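Long-range contacts in hypothetical nigD-like protein (Bacteroides caccae, PDB 3QWN), which probably acts as a NigD-like immunity protein, an antitoxin that would protect the bacterium from a toxic partner: residues Thr43-Ser48 with Tyr73-Leu78; Lys96-Asp101 with His149-Asp154; Asn140-Met145 with Thr182-Tyr187. All blocks are in the same frame, centred on the assembly; numbering follows the deposited sequence.

The three contacts illustrate how one chain uses different chemistry in different places. Contact 1 belongs to the N-terminal OB-type domain and is a surface contact: a loop rests on a strand by van der Waals contact, with no hydrogen bond between them. Contacts 2 and 3 both lie in the C-terminal beta sandwich, share strand 142-150 and touch through Val100 and Tyr187. Contact 3 is a regular parallel strand pair, with one face buried in the sandwich and the other polar. Contact 2, about 21 Å from it between centres, is partly buried and joins an irregular loop to the far end of the strand, combining two backbone bonds with bonds from the side chains of His149 and Asp98.

Contact 1 (Thr43-Ser48 with Tyr73-Leu78); sequences TGSAIS and YSLQSL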
ATOM      1  N   THR A  43     -19.551   3.753  10.168  1.00 39.92           N
ATOM      2  CA  THR A  43     -19.176   4.839   9.267  1.00 38.74           C
ATOM      3  C   THR A  43     -20.294   5.156   8.256  1.00 46.28           C
ATOM      4  O   THR A  43     -20.286   6.237   7.668  1.00 47.98           O
ATOM      5  CB  THR A  43     -17.873   4.528   8.534  1.00 43.52           C
ATOM      6  OG1 THR A  43     -18.083   3.544   7.525  1.00 46.85           O
ATOM      7  CG2 THR A  43     -16.796   4.065   9.448  1.00 40.55           C
ATOM      8  N   GLY A  44     -21.207   4.212   8.029  1.00 41.92           N
ATOM      9  CA  GLY A  44     -22.260   4.373   7.033  1.00 42.24           C
ATOM     10  C   GLY A  44     -21.692   4.561   5.633  1.00 48.32           C
ATOM     11  O   GLY A  44     -22.238   5.327   4.843  1.00 51.52           O
ATOM     12  N   SER A  45     -20.537   3.923   5.338  1.00 42.12           N
ATOM     13  CA  SER A  45     -19.861   4.012   4.053  1.00 40.23           C
ATOM     14  C   SER A  45     -20.610   3.234   2.993  1.00 46.53           C
ATOM     15  O   SER A  45     -21.397   2.328   3.291  1.00 44.43           O
ATOM     16  CB  SER A  45     -18.439   3.492   4.158  1.00 37.88           C
ATOM     17  OG  SER A  45     -17.704   4.338   5.014  1.00 41.14           O
ATOM     18  N   ALA A  46     -20.351   3.603   1.745  1.00 46.25           N
ATOM     19  CA  ALA A  46     -20.956   2.991   0.582  1.00 47.53           C
ATOM     20  C   ALA A  46     -19.933   2.917  -0.536  1.00 53.66           C
ATOM     21  O   ALA A  46     -19.428   3.953  -0.957  1.00 55.52           O
ATOM     22  CB  ALA A  46     -22.164   3.816   0.150  1.00 49.15           C
ATOM     23  N   ILE A  47     -19.578   1.714  -0.991  1.00 47.62           N
ATOM     24  CA  ILE A  47     -18.698   1.620  -2.162  1.00 44.93           C
ATOM     25  C   ILE A  47     -19.588   1.122  -3.355  1.00 51.01           C
ATOM     26  O   ILE A  47     -20.823   1.089  -3.234  1.00 50.36           O
ATOM     27  CB  ILE A  47     -17.413   0.805  -1.910  1.00 44.84           C
ATOM     28  CG1 ILE A  47     -17.734  -0.668  -1.569  1.00 44.53           C
ATOM     29  CG2 ILE A  47     -16.535   1.493  -0.846  1.00 40.61           C
ATOM     30  CD1 ILE A  47     -16.567  -1.655  -1.622  1.00 31.12           C
ATOM     31  N   SER A  48     -18.983   0.864  -4.527  1.00 48.62           N
ATOM     32  CA  SER A  48     -19.715   0.394  -5.698  1.00 48.85           C
ATOM     33  C   SER A  48     -20.314  -0.987  -5.407  1.00 50.40           C
ATOM     34  O   SER A  48     -19.625  -1.862  -4.850  1.00 49.11           O
ATOM     35  CB  SER A  48     -18.809   0.354  -6.927  1.00 53.40           C
ATOM     36  OG  SER A  48     -19.585   0.049  -8.079  1.00 63.20           O
ATOM     37  N   TYR A  73     -15.403   1.128  12.657  1.00 34.48           N
ATOM     38  CA  TYR A  73     -15.460   2.454  13.290  1.00 35.07           C
ATOM     39  C   TYR A  73     -14.949   3.525  12.336  1.00 40.27           C
ATOM     40  O   TYR A  73     -15.440   4.642  12.380  1.00 40.99           O
ATOM     41  CB  TYR A  73     -14.676   2.470  14.622  1.00 34.31           C
ATOM     42  CG  TYR A  73     -15.352   1.586  15.655  1.00 35.17           C
ATOM     43  CD1 TYR A  73     -16.489   2.018  16.339  1.00 38.55           C
ATOM     44  CD2 TYR A  73     -14.890   0.299  15.908  1.00 32.55           C
ATOM     45  CE1 TYR A  73     -17.163   1.175  17.227  1.00 41.59           C
ATOM     46  CE2 TYR A  73     -15.535  -0.535  16.808  1.00 34.03           C
ATOM     47  CZ  TYR A  73     -16.679  -0.101  17.464  1.00 47.21           C
ATOM     48  OH  TYR A  73     -17.309  -0.935  18.368  1.00 48.10           O
ATOM     49  N   SER A  74     -13.981   3.198  11.467  1.00 37.97           N
ATOM     50  CA  SER A  74     -13.483   4.153  10.450  1.00 38.23           C
ATOM     51  C   SER A  74     -12.990   3.427   9.224  1.00 38.09           C
ATOM     52  O   SER A  74     -12.601   2.286   9.320  1.00 37.78           O
ATOM     53  CB  SER A  74     -12.418   5.099  10.997  1.00 40.90           C
ATOM     54  OG  SER A  74     -11.149   4.487  11.025  1.00 54.80           O
ATOM     55  N   LEU A  75     -13.095   4.071   8.078  1.00 33.90           N
ATOM     56  CA  LEU A  75     -12.641   3.599   6.776  1.00 33.30           C
ATOM     57  C   LEU A  75     -12.046   4.717   6.019  1.00 40.22           C
ATOM     58  O   LEU A  75     -12.600   5.815   6.019  1.00 39.30           O
ATOM     59  CB  LEU A  75     -13.771   3.022   5.913  1.00 33.53           C
ATOM     60  CG  LEU A  75     -14.295   1.641   6.198  1.00 37.52           C
ATOM     61  CD1 LEU A  75     -15.527   1.371   5.326  1.00 39.70           C
ATOM     62  CD2 LEU A  75     -13.236   0.554   5.970  1.00 31.17           C
ATOM     63  N   GLN A  76     -10.932   4.452   5.349  1.00 40.13           N
ATOM     64  CA  GLN A  76     -10.334   5.434   4.460  1.00 41.26           C
ATOM     65  C   GLN A  76      -9.564   4.714   3.366  1.00 45.21           C
ATOM     66  O   GLN A  76      -9.177   3.559   3.515  1.00 46.07           O
ATOM     67  CB  GLN A  76      -9.483   6.477   5.192  1.00 41.73           C
ATOM     68  CG  GLN A  76      -8.154   5.986   5.684  1.00 46.89           C
ATOM     69  CD  GLN A  76      -7.481   7.060   6.482  1.00 64.23           C
ATOM     70  OE1 GLN A  76      -7.964   7.500   7.541  1.00 65.23           O
ATOM     71  NE2 GLN A  76      -6.330   7.474   6.010  1.00 50.72           N
ATOM     72  N   SER A  77      -9.393   5.384   2.260  1.00 41.80           N
ATOM     73  CA  SER A  77      -8.700   4.837   1.124  1.00 42.19           C
ATOM     74  C   SER A  77      -7.197   4.758   1.369  1.00 46.45           C
ATOM     75  O   SER A  77      -6.642   5.396   2.283  1.00 45.59           O
ATOM     76  CB  SER A  77      -8.982   5.702  -0.096  1.00 45.92           C
ATOM     77  OG  SER A  77      -8.375   6.976   0.049  1.00 47.89           O
ATOM     78  N   LEU A  78      -6.547   3.954   0.537  1.00 42.66           N
ATOM     79  CA  LEU A  78      -5.099   3.840   0.485  1.00 40.52           C
ATOM     80  C   LEU A  78      -4.723   3.846  -0.993  1.00 47.61           C
ATOM     81  O   LEU A  78      -5.608   3.687  -1.859  1.00 47.82           O
ATOM     82  CB  LEU A  78      -4.543   2.628   1.262  1.00 38.14           C
ATOM     83  CG  LEU A  78      -5.060   1.219   0.979  1.00 38.76           C
ATOM     84  CD1 LEU A  78      -4.524   0.681  -0.312  1.00 41.04           C
ATOM     85  CD2 LEU A  78      -4.578   0.274   2.030  1.00 27.75           C
TER
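Thr43 CG2 lies 3.3 Å from Tyr73 O and 3.5 Å from Ser74 CA, so the tight part of this contact is a methyl group pressed against the strand backbone rather than against a side chain. No hydrogen bond joins the two segments, which makes the pair a compact example of a loop resting on a strand by packing. The torsion of Thr43 (chi1 74°) puts this methyl beside the backbone N and places OG1 between N and the carbonyl carbon, where it meets the hydroxyl of Ser45. Thr43 OG1 and Ser45 OG stand only 2.7 Å apart, and Asp41, at the end of strand 36-41, steadies the pair: one carboxylate oxygen bonds the Thr43 hydroxyl and the other the backbone N of Ser45. Leu75 meets this polar pair with a single branch. Its CD1 comes 3.7 Å from Ser45 OG and 4.0 Å from Thr43 OG1, and the Leu75 and Thr43 side chains cross at about a right angle.

The other side is loose. Gly44, with positive phi, turns the loop at its exposed edge, and from Ala46 to Ser48 the chain leaves the strand.

The loop follows strand 36-41 and passes over strand 68-77 in the sheet of the OB-type domain. A classic beta bulge sets Tyr73 and Ser74 together opposite Asn58 of strand 52-63, and Leu75 also packs on Ser57 of that strand and on Val17 of strand 13-19.

Contact 2 (Lys96-Asp101 with His149-Asp154); sequences KHDPVD and HDANGD
The imidazole of His149 hands its ND1 hydrogen to Asp98 O at 2.8 Å. CG stands anti to the backbone N of His149 (chi1 172°), which carries the ring to that oxygen. The oxygen lies close to the ring plane, yet the ring nitrogen sits well above the carbonyl plane of Asp98, 63° out of it. Val100 CG1 approaches the same nitrogen obliquely, 3.4 Å from His149 ND1. Backbone bonds flank this side-chain link: His149 N donates to Lys96 O, and Asp98 N to His149 O, so that His97 and His149 form an isolated beta bridge.

Asp98 carries the contact onward into the turn. With its anti lone pair OD2 accepts a nearly straight bond (169°) from Ala151 N at 2.8 Å, and a water links Asp98 OD2 to Gly153 N. Asp150 OD1 in turn receives Asn152 N at 3.2 Å, an Asx turn that leads into the type I' turn Ala151-Asp154. Lys96 runs alongside Asp150, CB to CB 3.8 Å.

Further out, His126 bonds His149 NE2 and Phe128 stacks on the ring. Within the C-terminal beta sandwich domain, the loop before strand 101-108 is thereby joined to the end of strand 142-150, with Val100 packed on Leu116 and Leu118 of strand 111-120.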
ATOM      1  N   LYS A  96       9.166  12.054 -10.249  1.00 66.34           N
ATOM      2  CA  LYS A  96       9.139  12.937  -9.078  1.00 64.00           C
ATOM      3  C   LYS A  96       9.461  12.118  -7.873  1.00 64.03           C
ATOM      4  O   LYS A  96       8.905  11.030  -7.712  1.00 62.22           O
ATOM      5  CB  LYS A  96       7.775  13.636  -8.920  1.00 65.02           C
ATOM      6  CG  LYS A  96       7.190  14.257 -10.206  1.00 73.66           C
ATOM      7  CD  LYS A  96       7.967  15.458 -10.756  1.00 78.15           C
ATOM      8  CE  LYS A  96       7.076  16.406 -11.547  1.00 87.42           C
ATOM      9  NZ  LYS A  96       6.351  15.738 -12.668  1.00 97.14           N
ATOM     10  N   HIS A  97      10.381  12.608  -7.036  1.00 59.58           N
ATOM     11  CA  HIS A  97      10.835  11.877  -5.850  1.00 56.59           C
ATOM     12  C   HIS A  97      10.920  12.768  -4.619  1.00 54.97           C
ATOM     13  O   HIS A  97      11.960  12.827  -3.966  1.00 53.18           O
ATOM     14  CB  HIS A  97      12.197  11.210  -6.112  1.00 59.46           C
ATOM     15  CG  HIS A  97      12.248  10.363  -7.347  1.00 64.93           C
ATOM     16  ND1 HIS A  97      11.413   9.261  -7.502  1.00 65.81           N
ATOM     17  CD2 HIS A  97      13.022  10.491  -8.457  1.00 69.01           C
ATOM     18  CE1 HIS A  97      11.694   8.769  -8.702  1.00 67.00           C
ATOM     19  NE2 HIS A  97      12.677   9.455  -9.300  1.00 69.39           N
ATOM     20  N   ASP A  98       9.830  13.458  -4.296  1.00 51.62           N
ATOM     21  CA  ASP A  98       9.766  14.301  -3.101  1.00 51.11           C
ATOM     22  C   ASP A  98       9.943  13.400  -1.844  1.00 54.04           C
ATOM     23  O   ASP A  98       9.456  12.268  -1.840  1.00 48.40           O
ATOM     24  CB  ASP A  98       8.470  15.127  -3.073  1.00 51.15           C
ATOM     25  CG  ASP A  98       8.460  16.227  -4.108  1.00 53.72           C
ATOM     26  OD1 ASP A  98       9.475  16.927  -4.228  1.00 54.39           O
ATOM     27  OD2 ASP A  98       7.415  16.407  -4.777  1.00 60.93           O
ATOM     28  N   PRO A  99      10.774  13.825  -0.856  1.00 54.93           N
ATOM     29  CA  PRO A  99      11.134  12.918   0.246  1.00 53.06           C
ATOM     30  C   PRO A  99       9.995  12.475   1.126  1.00 52.01           C
ATOM     31  O   PRO A  99       9.011  13.188   1.318  1.00 52.25           O
ATOM     32  CB  PRO A  99      12.134  13.739   1.070  1.00 55.99           C
ATOM     33  CG  PRO A  99      12.706  14.683   0.094  1.00 62.95           C
ATOM     34  CD  PRO A  99      11.533  15.089  -0.747  1.00 58.07           C
ATOM     35  N   VAL A 100      10.152  11.255   1.649  1.00 43.46           N
ATOM     36  CA  VAL A 100       9.258  10.581   2.586  1.00 38.81           C
ATOM     37  C   VAL A 100      10.136   9.792   3.556  1.00 43.75           C
ATOM     38  O   VAL A 100      11.316   9.539   3.269  1.00 43.82           O
ATOM     39  CB  VAL A 100       8.181   9.642   1.920  1.00 38.74           C
ATOM     40  CG1 VAL A 100       7.343  10.346   0.862  1.00 38.03           C
ATOM     41  CG2 VAL A 100       8.790   8.339   1.381  1.00 37.64           C
ATOM     42  N   ASP A 101       9.543   9.361   4.680  1.00 39.82           N
ATOM     43  CA  ASP A 101      10.154   8.415   5.594  1.00 38.96           C
ATOM     44  C   ASP A 101       9.332   7.134   5.532  1.00 40.75           C
ATOM     45  O   ASP A 101       8.113   7.193   5.350  1.00 38.32           O
ATOM     46  CB  ASP A 101      10.223   8.955   7.038  1.00 40.45           C
ATOM     47  CG  ASP A 101      11.167  10.122   7.256  1.00 52.81           C
ATOM     48  OD1 ASP A 101      12.157  10.253   6.485  1.00 58.04           O
ATOM     49  OD2 ASP A 101      10.937  10.888   8.197  1.00 54.74           O
ATOM     50  N   HIS A 149       6.961  10.062  -5.931  1.00 49.95           N
ATOM     51  CA  HIS A 149       6.178  10.914  -5.055  1.00 47.73           C
ATOM     52  C   HIS A 149       6.238  12.339  -5.560  1.00 53.36           C
ATOM     53  O   HIS A 149       7.305  12.955  -5.567  1.00 53.49           O
ATOM     54  CB  HIS A 149       6.603  10.816  -3.563  1.00 46.47           C
ATOM     55  CG  HIS A 149       5.928  11.832  -2.675  1.00 48.69           C
ATOM     56  ND1 HIS A 149       6.625  12.497  -1.687  1.00 49.75           N
ATOM     57  CD2 HIS A 149       4.650  12.310  -2.704  1.00 49.23           C
ATOM     58  CE1 HIS A 149       5.752  13.328  -1.125  1.00 48.31           C
ATOM     59  NE2 HIS A 149       4.556  13.256  -1.715  1.00 48.25           N
ATOM     60  N   ASP A 150       5.076  12.856  -5.979  1.00 50.43           N
ATOM     61  CA  ASP A 150       4.904  14.231  -6.428  1.00 50.95           C
ATOM     62  C   ASP A 150       4.072  14.966  -5.383  1.00 52.95           C
ATOM     63  O   ASP A 150       2.892  14.660  -5.220  1.00 49.69           O
ATOM     64  CB  ASP A 150       4.244  14.268  -7.812  1.00 53.51           C
ATOM     65  CG  ASP A 150       4.138  15.630  -8.485  1.00 60.93           C
ATOM     66  OD1 ASP A 150       4.794  16.594  -8.004  1.00 62.28           O
ATOM     67  OD2 ASP A 150       3.418  15.726  -9.507  1.00 62.28           O
ATOM     68  N   ALA A 151       4.706  15.883  -4.631  1.00 51.31           N
ATOM     69  CA  ALA A 151       4.054  16.685  -3.578  1.00 49.69           C
ATOM     70  C   ALA A 151       3.355  17.886  -4.169  1.00 55.23           C
ATOM     71  O   ALA A 151       2.681  18.600  -3.441  1.00 54.84           O
ATOM     72  CB  ALA A 151       5.081  17.140  -2.545  1.00 50.07           C
ATOM     73  N   ASN A 152       3.556  18.147  -5.493  1.00 54.67           N
ATOM     74  CA  ASN A 152       2.923  19.263  -6.249  1.00 55.64           C
ATOM     75  C   ASN A 152       3.169  20.630  -5.577  1.00 56.90           C
ATOM     76  O   ASN A 152       2.281  21.485  -5.531  1.00 54.81           O
ATOM     77  CB  ASN A 152       1.409  19.021  -6.449  1.00 54.14           C
ATOM     78  CG  ASN A 152       1.094  18.158  -7.653  1.00 73.28           C
ATOM     79  OD1 ASN A 152       1.353  18.531  -8.807  1.00 62.06           O
ATOM     80  ND2 ASN A 152       0.536  16.974  -7.411  1.00 63.19           N
ATOM     81  N   GLY A 153       4.382  20.799  -5.055  1.00 53.60           N
ATOM     82  CA  GLY A 153       4.803  22.030  -4.400  1.00 54.89           C
ATOM     83  C   GLY A 153       4.265  22.265  -3.003  1.00 57.14           C
ATOM     84  O   GLY A 153       4.478  23.344  -2.442  1.00 57.28           O
ATOM     85  N   ASP A 154       3.580  21.260  -2.424  1.00 51.42           N
ATOM     86  CA  ASP A 154       3.041  21.355  -1.061  1.00 49.77           C
ATOM     87  C   ASP A 154       4.177  21.602  -0.069  1.00 55.19           C
ATOM     88  O   ASP A 154       5.227  20.963  -0.180  1.00 55.72           O
ATOM     89  CB  ASP A 154       2.267  20.074  -0.682  1.00 47.95           C
ATOM     90  CG  ASP A 154       1.296  20.246   0.460  1.00 50.58           C
ATOM     91  OD1 ASP A 154       0.878  21.390   0.718  1.00 52.35           O
ATOM     92  OD2 ASP A 154       0.919  19.228   1.070  1.00 55.04           O
TER
HETATM   93  O   HOH W   1       7.008  19.357  -4.867  1.00 51.39           O

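Contact 3 (Asn140-Met145 with Thr182-Tyr187); sequences NGTVNM and TIKFKY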
ATOM      1  N   ASN A 140      17.849 -13.083 -12.084  1.00 99.04           N
ATOM      2  CA  ASN A 140      17.746 -13.635 -10.722  1.00 96.22           C
ATOM      3  C   ASN A 140      16.392 -13.404 -10.021  1.00 95.10           C
ATOM      4  O   ASN A 140      16.299 -13.588  -8.804  1.00 93.69           O
ATOM      5  CB  ASN A 140      18.874 -13.056  -9.840  1.00 95.59           C
ATOM      6  CG  ASN A 140      19.203 -11.601 -10.090  1.00116.65           C
ATOM      7  OD1 ASN A 140      18.325 -10.741 -10.143  1.00110.38           O
ATOM      8  ND2 ASN A 140      20.478 -11.300 -10.280  1.00109.60           N
ATOM      9  N   GLY A 141      15.362 -13.047 -10.779  1.00 89.51           N
ATOM     10  CA  GLY A 141      14.025 -12.815 -10.236  1.00 85.37           C
ATOM     11  C   GLY A 141      13.869 -11.550  -9.411  1.00 83.35           C
ATOM     12  O   GLY A 141      12.900 -11.424  -8.649  1.00 79.32           O
ATOM     13  N   THR A 142      14.808 -10.598  -9.563  1.00 78.94           N
ATOM     14  CA  THR A 142      14.786  -9.332  -8.834  1.00 75.17           C
ATOM     15  C   THR A 142      13.875  -8.321  -9.535  1.00 77.25           C
ATOM     16  O   THR A 142      14.005  -8.094 -10.742  1.00 79.13           O
ATOM     17  CB  THR A 142      16.207  -8.782  -8.661  1.00 78.80           C
ATOM     18  OG1 THR A 142      17.005  -9.754  -7.976  1.00 77.00           O
ATOM     19  CG2 THR A 142      16.243  -7.448  -7.919  1.00 71.51           C
ATOM     20  N   VAL A 143      12.952  -7.722  -8.753  1.00 68.82           N
ATOM     21  CA  VAL A 143      12.055  -6.649  -9.172  1.00 66.40           C
ATOM     22  C   VAL A 143      12.538  -5.374  -8.469  1.00 66.08           C
ATOM     23  O   VAL A 143      12.473  -5.287  -7.235  1.00 61.45           O
ATOM     24  CB  VAL A 143      10.561  -6.941  -8.861  1.00 68.07           C
ATOM     25  CG1 VAL A 143       9.683  -5.755  -9.232  1.00 66.27           C
ATOM     26  CG2 VAL A 143      10.084  -8.213  -9.552  1.00 69.28           C
ATOM     27  N   ASN A 144      13.050  -4.412  -9.247  1.00 62.00           N
ATOM     28  CA  ASN A 144      13.504  -3.146  -8.687  1.00 60.05           C
ATOM     29  C   ASN A 144      12.360  -2.156  -8.694  1.00 61.72           C
ATOM     30  O   ASN A 144      11.710  -1.965  -9.719  1.00 62.58           O
ATOM     31  CB  ASN A 144      14.713  -2.610  -9.428  1.00 61.53           C
ATOM     32  CG  ASN A 144      15.956  -3.404  -9.150  1.00 72.25           C
ATOM     33  OD1 ASN A 144      16.474  -3.415  -8.041  1.00 65.11           O
ATOM     34  ND2 ASN A 144      16.454  -4.109 -10.153  1.00 75.92           N
HETATM   35  N   MSE A 145      12.073  -1.571  -7.518  1.00 54.57           N
HETATM   36  CA  MSE A 145      10.994  -0.603  -7.338  1.00 51.22           C
HETATM   37  C   MSE A 145      11.518   0.689  -6.770  1.00 56.30           C
HETATM   38  O   MSE A 145      12.272   0.683  -5.806  1.00 57.07           O
HETATM   39  CB  MSE A 145       9.910  -1.160  -6.423  1.00 50.44           C
HETATM   40  CG  MSE A 145       9.183  -2.348  -6.991  1.00 57.18           C
HETATM   41 SE   MSE A 145       7.655  -2.755  -5.900  0.75 62.66          SE
HETATM   42  CE  MSE A 145       7.112  -4.401  -6.788  1.00 61.20           C
ATOM     43  N   THR A 182      12.445 -11.404  -5.700  1.00 68.75           N
ATOM     44  CA  THR A 182      13.078 -10.523  -4.722  1.00 64.98           C
ATOM     45  C   THR A 182      12.715  -9.074  -5.053  1.00 65.00           C
ATOM     46  O   THR A 182      13.113  -8.562  -6.096  1.00 66.86           O
ATOM     47  CB  THR A 182      14.605 -10.749  -4.665  1.00 67.13           C
ATOM     48  OG1 THR A 182      14.871 -12.121  -4.377  1.00 71.13           O
ATOM     49  CG2 THR A 182      15.283  -9.877  -3.608  1.00 59.18           C
ATOM     50  N   ILE A 183      11.939  -8.431  -4.187  1.00 57.71           N
ATOM     51  CA  ILE A 183      11.571  -7.035  -4.414  1.00 56.99           C
ATOM     52  C   ILE A 183      12.592  -6.167  -3.697  1.00 58.96           C
ATOM     53  O   ILE A 183      12.787  -6.321  -2.491  1.00 57.31           O
ATOM     54  CB  ILE A 183      10.109  -6.709  -3.994  1.00 58.56           C
ATOM     55  CG1 ILE A 183       9.101  -7.567  -4.813  1.00 60.26           C
ATOM     56  CG2 ILE A 183       9.806  -5.195  -4.106  1.00 56.54           C
ATOM     57  CD1 ILE A 183       7.994  -8.069  -4.010  1.00 68.90           C
ATOM     58  N   LYS A 184      13.252  -5.275  -4.445  1.00 54.84           N
ATOM     59  CA  LYS A 184      14.225  -4.327  -3.917  1.00 53.98           C
ATOM     60  C   LYS A 184      13.630  -2.922  -4.074  1.00 57.31           C
ATOM     61  O   LYS A 184      13.531  -2.402  -5.187  1.00 59.99           O
ATOM     62  CB  LYS A 184      15.574  -4.484  -4.609  1.00 58.89           C
ATOM     63  CG  LYS A 184      16.252  -5.798  -4.266  1.00 63.51           C
ATOM     64  CD  LYS A 184      17.638  -5.855  -4.839  1.00 71.19           C
ATOM     65  CE  LYS A 184      18.281  -7.202  -4.625  1.00 68.62           C
ATOM     66  NZ  LYS A 184      19.701  -7.173  -5.020  1.00 86.32           N
ATOM     67  N   PHE A 185      13.173  -2.352  -2.960  1.00 49.72           N
ATOM     68  CA  PHE A 185      12.497  -1.064  -2.919  1.00 46.87           C
ATOM     69  C   PHE A 185      13.438   0.080  -2.523  1.00 51.67           C
ATOM     70  O   PHE A 185      14.101   0.020  -1.490  1.00 52.20           O
ATOM     71  CB  PHE A 185      11.287  -1.127  -1.956  1.00 44.86           C
ATOM     72  CG  PHE A 185      10.554   0.179  -1.766  1.00 43.85           C
ATOM     73  CD1 PHE A 185       9.692   0.663  -2.747  1.00 44.87           C
ATOM     74  CD2 PHE A 185      10.726   0.928  -0.605  1.00 42.57           C
ATOM     75  CE1 PHE A 185       9.024   1.874  -2.567  1.00 43.63           C
ATOM     76  CE2 PHE A 185      10.043   2.138  -0.422  1.00 42.98           C
ATOM     77  CZ  PHE A 185       9.197   2.600  -1.407  1.00 40.60           C
ATOM     78  N   LYS A 186      13.461   1.134  -3.358  1.00 47.90           N
ATOM     79  CA  LYS A 186      14.216   2.371  -3.162  1.00 47.89           C
ATOM     80  C   LYS A 186      13.257   3.548  -3.037  1.00 48.98           C
ATOM     81  O   LYS A 186      12.142   3.508  -3.570  1.00 47.28           O
ATOM     82  CB  LYS A 186      15.188   2.611  -4.319  1.00 53.81           C
ATOM     83  CG  LYS A 186      16.501   1.850  -4.198  1.00 59.61           C
ATOM     84  CD  LYS A 186      17.414   2.112  -5.390  1.00 64.77           C
ATOM     85  CE  LYS A 186      18.500   1.074  -5.524  1.00 74.09           C
ATOM     86  NZ  LYS A 186      19.513   1.454  -6.547  1.00 92.92           N
ATOM     87  N   TYR A 187      13.681   4.599  -2.338  1.00 45.03           N
ATOM     88  CA  TYR A 187      12.852   5.801  -2.134  1.00 44.03           C
ATOM     89  C   TYR A 187      13.749   6.958  -1.723  1.00 48.11           C
ATOM     90  O   TYR A 187      14.794   6.732  -1.092  1.00 49.19           O
ATOM     91  CB  TYR A 187      11.748   5.555  -1.054  1.00 42.22           C
ATOM     92  CG  TYR A 187      12.286   5.382   0.359  1.00 44.44           C
ATOM     93  CD1 TYR A 187      12.952   4.217   0.740  1.00 46.11           C
ATOM     94  CD2 TYR A 187      12.146   6.393   1.310  1.00 44.61           C
ATOM     95  CE1 TYR A 187      13.475   4.070   2.028  1.00 44.99           C
ATOM     96  CE2 TYR A 187      12.681   6.262   2.594  1.00 43.53           C
ATOM     97  CZ  TYR A 187      13.330   5.095   2.955  1.00 47.39           C
ATOM     98  OH  TYR A 187      13.781   4.958   4.255  1.00 41.51           O
TER
HETATM   99  O   HOH W   2      20.009  -8.832  -7.072  1.00 74.58           O
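Strands 142-150 and 181-190 run parallel in register from Thr142-Thr182 to Met145-Phe185, their local axes 4.6 Å apart and inclined by 20°. Five backbone hydrogen bonds alternate between the strands, beginning with Thr182 N to Gly141 O and ending with Lys186 N to Met145 O at 2.8 Å. CA-H...O contacts fill the steps between them, as where Thr142 CA meets Thr182 O.

The two faces of this ladder show how one strand pair serves two environments. On the face of Thr142, Asn144, Thr182 and Lys184, the extended Lys184 chain slants across the threonine, its CD 3.7 Å from Thr142 CG2. Thr142 presents that methyl because CG2 stands opposite the backbone N, while OG1 lies beside N (chi1 -58°). A water joins the two polar ends, 2.7 Å from Lys184 NZ and 3.3 Å from Thr142 OG1. Asn144 lies side by side with the lysine, OD1 3.7 Å from Lys184 CB, and its ND2 is bonded to Glu136.

The opposite face is apolar. Selenomethionine Met145 sends an extended chain obliquely across Ile183, bringing SE to 3.7 Å from Ile183 CG2. Phe185 takes a different course (chi1 176°), and its ring touches Met145 CB by CD1 at 4.1 Å.

Between the two strands the chain crosses to the three-stranded sheet as strand 158-167 and returns. Ile183, Met145 and Phe185 look toward that sheet, onto Leu107, Ile105, Leu112 and Met114, in the core of the sandwich. Within their own sheet the pair is flanked by strand 127-133 beside 142-150 and by strand 196-209 beside 181-190, both antiparallel to it.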